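Long-range contacts in phosphatidylglycerol lysyltransferase C-terminal domain-containing protein (Bacteroides thetaiotaomicron, PDB 2HQY), which is of unknown function but binds coenzyme A and is probably an acyltransferase-like relative of the C-terminal domain of phosphatidylglycerol lysyltransferases: residues V96-R101 against L288-M292; I48-V53 against A75-L80. One frame throughout, in Å; residues are numbered along the deposited sequence.

Contact 1: residues V96-R101 against L288-M292; sequences VCSNMR and LEKYM
Val96 and Tyr291 form an antiparallel hydrogen-bonded pair, made at the last residue of strand 92-96, with Cys97 alone between it and the start of helix 98-107. The bond from Tyr291 N to Val96 O is short at 2.7 Å; its return, Val96 N to Tyr291 O, is longer at 3.3 Å. Val96 O also sits at the edge of the Tyr291 ring, 3.2 Å from its CD2. Over one face of that ring comes the extended chain of Arg101, with CD standing 4.3 Å from the ring centroid in a CH-pi contact, while the guanidinium plane is turned 40° from the ring. Past Val96 the pairing gives way to solvent: a water accepts from Ser98 N and donates to Glu289 O at 2.7 Å, whereas Ser98 OG stays 3.9 Å from Glu289 OE1, too far for a hydrogen bond. Cys97 takes the N-cap position of the helix. Strand 286-295 lies between strand 92-96 and strand 112-116, where Met292 bonds to Thr115 through the backbone, and helix 98-107 leaves from the end of the first, with Arg101 also touching Phe114.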
# COMPACT_ATOMS: atom_id res chain seq x y z
N VAL A 96 -20.51 -8.57 -6.89
CA VAL A 96 -21.54 -9.55 -7.08
C VAL A 96 -22.21 -9.17 -8.39
O VAL A 96 -22.92 -8.16 -8.48
CB VAL A 96 -22.51 -9.56 -5.90
CG1 VAL A 96 -23.61 -10.60 -6.09
CG2 VAL A 96 -21.74 -9.78 -4.60
N CYS A 97 -21.96 -9.95 -9.44
CA CYS A 97 -22.61 -9.68 -10.71
C CYS A 97 -24.03 -10.24 -10.66
O CYS A 97 -24.38 -10.97 -9.72
CB CYS A 97 -21.82 -10.26 -11.89
SG CYS A 97 -21.55 -12.03 -11.80
N SER A 98 -24.83 -9.89 -11.66
CA SER A 98 -26.24 -10.25 -11.73
C SER A 98 -26.42 -11.77 -11.56
O SER A 98 -27.28 -12.22 -10.79
CB SER A 98 -26.83 -9.77 -13.05
OG SER A 98 -27.90 -8.87 -12.83
N ASN A 99 -25.58 -12.54 -12.26
CA ASN A 99 -25.58 -14.00 -12.13
C ASN A 99 -25.16 -14.49 -10.74
O ASN A 99 -25.78 -15.40 -10.21
CB ASN A 99 -24.69 -14.65 -13.18
CG ASN A 99 -24.88 -16.16 -13.25
OD1 ASN A 99 -25.97 -16.64 -13.54
ND2 ASN A 99 -23.82 -16.90 -12.96
N MET A 100 -24.11 -13.88 -10.17
CA MET A 100 -23.66 -14.25 -8.82
C MET A 100 -24.72 -13.92 -7.77
O MET A 100 -24.87 -14.63 -6.78
CB MET A 100 -22.31 -13.60 -8.47
CG MET A 100 -21.15 -14.03 -9.36
SD MET A 100 -20.59 -15.73 -9.19
CE MET A 100 -20.16 -16.15 -10.88
N ARG A 101 -25.45 -12.82 -8.00
CA ARG A 101 -26.56 -12.42 -7.14
C ARG A 101 -27.65 -13.49 -7.12
O ARG A 101 -28.23 -13.77 -6.07
CB ARG A 101 -27.14 -11.07 -7.59
CG ARG A 101 -28.43 -10.68 -6.89
CD ARG A 101 -28.95 -9.33 -7.34
NE ARG A 101 -29.98 -8.86 -6.41
CZ ARG A 101 -30.84 -7.87 -6.66
NH1 ARG A 101 -30.81 -7.23 -7.82
NH2 ARG A 101 -31.73 -7.52 -5.74
N LEU A 288 -21.52 -4.37 -17.31
CA LEU A 288 -21.49 -5.37 -16.26
C LEU A 288 -21.72 -4.69 -14.92
O LEU A 288 -20.82 -4.09 -14.36
CB LEU A 288 -20.13 -6.09 -16.29
CG LEU A 288 -19.93 -7.28 -15.34
CD1 LEU A 288 -20.81 -8.50 -15.71
CD2 LEU A 288 -18.45 -7.66 -15.28
N GLU A 289 -22.94 -4.76 -14.41
CA GLU A 289 -23.26 -4.16 -13.11
C GLU A 289 -22.61 -4.92 -11.97
O GLU A 289 -22.39 -6.12 -12.06
CB GLU A 289 -24.79 -4.11 -12.91
CG GLU A 289 -25.49 -3.61 -14.13
CD GLU A 289 -26.96 -3.99 -14.15
OE1 GLU A 289 -27.32 -5.15 -13.78
OE2 GLU A 289 -27.76 -3.11 -14.53
N LYS A 290 -22.30 -4.21 -10.89
CA LYS A 290 -21.65 -4.82 -9.74
C LYS A 290 -22.44 -4.48 -8.51
O LYS A 290 -22.66 -3.30 -8.21
CB LYS A 290 -20.23 -4.33 -9.59
CG LYS A 290 -19.37 -4.57 -10.81
CD LYS A 290 -17.97 -4.05 -10.59
CE LYS A 290 -17.19 -4.15 -11.88
NZ LYS A 290 -15.86 -3.47 -11.75
N TYR A 291 -22.91 -5.52 -7.82
CA TYR A 291 -23.69 -5.30 -6.61
C TYR A 291 -22.86 -5.35 -5.36
O TYR A 291 -21.83 -6.03 -5.30
CB TYR A 291 -24.87 -6.30 -6.51
CG TYR A 291 -25.90 -6.07 -7.58
CD1 TYR A 291 -27.05 -5.33 -7.31
CD2 TYR A 291 -25.71 -6.57 -8.86
CE1 TYR A 291 -27.99 -5.10 -8.30
CE2 TYR A 291 -26.63 -6.34 -9.85
CZ TYR A 291 -27.76 -5.61 -9.57
OH TYR A 291 -28.67 -5.41 -10.57
N MET A 292 -23.30 -4.61 -4.36
CA MET A 292 -22.82 -4.85 -3.02
C MET A 292 -23.91 -5.64 -2.30
O MET A 292 -25.10 -5.27 -2.35
CB MET A 292 -22.47 -3.55 -2.30
CG MET A 292 -22.06 -3.76 -0.81
SD MET A 292 -21.28 -2.33 -0.03
CE MET A 292 -22.72 -1.44 0.53
O HOH W 1 -23.62 -7.90 -13.75

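Contact 2: residues I48-V53 against A75-L80; sequences IDDFLV and AVLRKL
Two first torsions turn Val76 and Ile48 into each other. In Val76, chi1 of 73° sets CG1 between the backbone N and the carbonyl carbon and leaves CG2 anti to the N, so that the two methyls serve different partners. Ile48 has CG1 in the same kind of position, with chi1 50°, and an extended chi2 then carries CD1 out to the helix. There CD1 meets Val76 CG2 at 3.5 Å, tighter than an ordinary carbon contact, and also borders Lys79 CB and Leu80 CD2. The other methyl, Val76 CG1, rests over one face of the Phe51 ring, 4.0 Å from its centroid and displaced toward the rim, a CH-pi contact. Farther along the strand, Val53 CB reaches Leu80 CD2 at 4.2 Å, and Val53 CG1 also approaches Val76 CG2.

The geometry illustrates how a helix can cover a hairpin from its turn onward. Ile48 to Phe51 is a type I' turn, closed by backbone bonds in both directions between its end residues, and strand 51-53 runs at only 26° to helix 75-80, with 10.8 Å between the axes. Ile48, Phe51 and Val53 all face the helix, while Leu52 points away onto Ile15 and Phe18 of helix 12-19. Ile2 and Pro67 extend the apolar cluster, the first against Ile48 and Leu80, the second against Phe51, Val53 and Leu80.

At the turn the character changes. Lys79 NZ reaches Asp49 OD1 at 2.9 Å, on the syn side and somewhat out of the carboxylate plane. The chemistry is therefore divided: apolar side chains account for most of the buried surface, and one salt bridge at its partly exposed border ties the turn to the helix, where it would probably stabilise both charges.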
# COMPACT_ATOMS: atom_id res chain seq x y z
N ILE A 48 -9.69 -20.65 0.94
CA ILE A 48 -10.38 -21.43 1.94
C ILE A 48 -11.49 -22.26 1.31
O ILE A 48 -12.30 -21.75 0.52
CB ILE A 48 -10.96 -20.56 3.07
CG1 ILE A 48 -11.75 -19.39 2.50
CG2 ILE A 48 -9.83 -20.10 4.02
CD1 ILE A 48 -12.70 -18.74 3.50
N ASP A 49 -11.55 -23.54 1.68
CA ASP A 49 -12.63 -24.42 1.20
C ASP A 49 -12.65 -24.51 -0.34
O ASP A 49 -13.74 -24.53 -0.92
CB ASP A 49 -14.00 -23.87 1.68
CG ASP A 49 -14.26 -24.08 3.20
OD1 ASP A 49 -13.40 -24.65 3.91
OD2 ASP A 49 -15.35 -23.67 3.67
N ASP A 50 -11.49 -24.56 -1.01
CA ASP A 50 -11.40 -24.55 -2.50
C ASP A 50 -11.91 -23.25 -3.22
O ASP A 50 -12.14 -23.23 -4.44
CB ASP A 50 -12.09 -25.78 -3.10
CG ASP A 50 -11.36 -27.11 -2.79
OD1 ASP A 50 -10.12 -27.16 -2.92
OD2 ASP A 50 -12.03 -28.11 -2.45
N PHE A 51 -12.09 -22.18 -2.46
CA PHE A 51 -12.39 -20.88 -3.08
C PHE A 51 -11.25 -19.90 -2.84
O PHE A 51 -10.57 -19.97 -1.81
CB PHE A 51 -13.63 -20.26 -2.45
CG PHE A 51 -14.92 -20.95 -2.77
CD1 PHE A 51 -15.72 -20.48 -3.81
CD2 PHE A 51 -15.37 -22.00 -1.97
CE1 PHE A 51 -16.98 -21.06 -4.08
CE2 PHE A 51 -16.61 -22.59 -2.21
CZ PHE A 51 -17.42 -22.12 -3.28
N LEU A 52 -11.11 -18.96 -3.76
CA LEU A 52 -10.20 -17.84 -3.62
C LEU A 52 -11.03 -16.68 -3.07
O LEU A 52 -12.03 -16.30 -3.69
CB LEU A 52 -9.61 -17.47 -4.98
CG LEU A 52 -8.83 -16.16 -5.06
CD1 LEU A 52 -7.68 -16.14 -4.07
CD2 LEU A 52 -8.35 -15.94 -6.50
N VAL A 53 -10.62 -16.12 -1.94
CA VAL A 53 -11.36 -15.01 -1.32
C VAL A 53 -10.47 -13.78 -1.06
O VAL A 53 -9.31 -13.94 -0.75
CB VAL A 53 -12.06 -15.50 -0.02
CG1 VAL A 53 -13.13 -16.55 -0.37
CG2 VAL A 53 -11.04 -16.13 0.94
N ALA A 75 -20.82 -22.80 3.04
CA ALA A 75 -19.79 -23.02 4.05
C ALA A 75 -18.76 -21.90 4.02
O ALA A 75 -18.31 -21.44 5.07
CB ALA A 75 -19.10 -24.35 3.84
N VAL A 76 -18.39 -21.45 2.83
CA VAL A 76 -17.33 -20.45 2.74
C VAL A 76 -17.83 -19.08 3.20
O VAL A 76 -17.12 -18.35 3.92
CB VAL A 76 -16.66 -20.43 1.34
CG1 VAL A 76 -17.56 -19.81 0.29
CG2 VAL A 76 -15.31 -19.72 1.41
N LEU A 77 -19.07 -18.75 2.83
CA LEU A 77 -19.73 -17.54 3.32
C LEU A 77 -19.85 -17.49 4.82
O LEU A 77 -19.63 -16.45 5.42
CB LEU A 77 -21.10 -17.34 2.66
CG LEU A 77 -21.04 -17.02 1.16
CD1 LEU A 77 -22.44 -16.70 0.68
CD2 LEU A 77 -20.04 -15.91 0.82
N ARG A 78 -20.19 -18.62 5.44
CA ARG A 78 -20.18 -18.73 6.90
C ARG A 78 -18.82 -18.34 7.50
O ARG A 78 -18.76 -17.60 8.48
CB ARG A 78 -20.61 -20.14 7.34
CG ARG A 78 -20.63 -20.36 8.86
CD ARG A 78 -21.40 -21.65 9.24
N LYS A 79 -17.74 -18.85 6.92
CA LYS A 79 -16.40 -18.51 7.38
C LYS A 79 -16.08 -17.01 7.22
O LYS A 79 -15.45 -16.39 8.11
CB LYS A 79 -15.35 -19.39 6.68
CG LYS A 79 -14.88 -20.55 7.55
CD LYS A 79 -13.97 -21.50 6.79
CE LYS A 79 -14.63 -22.86 6.62
NZ LYS A 79 -13.63 -23.97 6.69
N LEU A 80 -16.52 -16.42 6.11
CA LEU A 80 -16.30 -14.98 5.86
C LEU A 80 -17.12 -14.10 6.82
O LEU A 80 -16.64 -13.08 7.31
CB LEU A 80 -16.60 -14.61 4.41
CG LEU A 80 -15.72 -15.25 3.33
CD1 LEU A 80 -16.27 -14.95 1.95
CD2 LEU A 80 -14.25 -14.77 3.45

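Contact 2 closes along the chain before contact 1 opens, and the two are built on different scales: 21 residues lie between the segments of contact 2, but 186 between those of contact 1. Their centres lie 18 Å apart and their nearest atoms about 8 Å, without touching. Paired strands nevertheless connect them, from 51-58 through 61-69 and 92-96 to 286-295. Helix 73-87 of contact 2 also packs on helix 98-107, which starts in contact 1, through Leu77 against Leu104 and Ile107. A hairpin and helix close in sequence are thereby joined to the late strand 286-295, and both contacts lie away from the coenzyme A site.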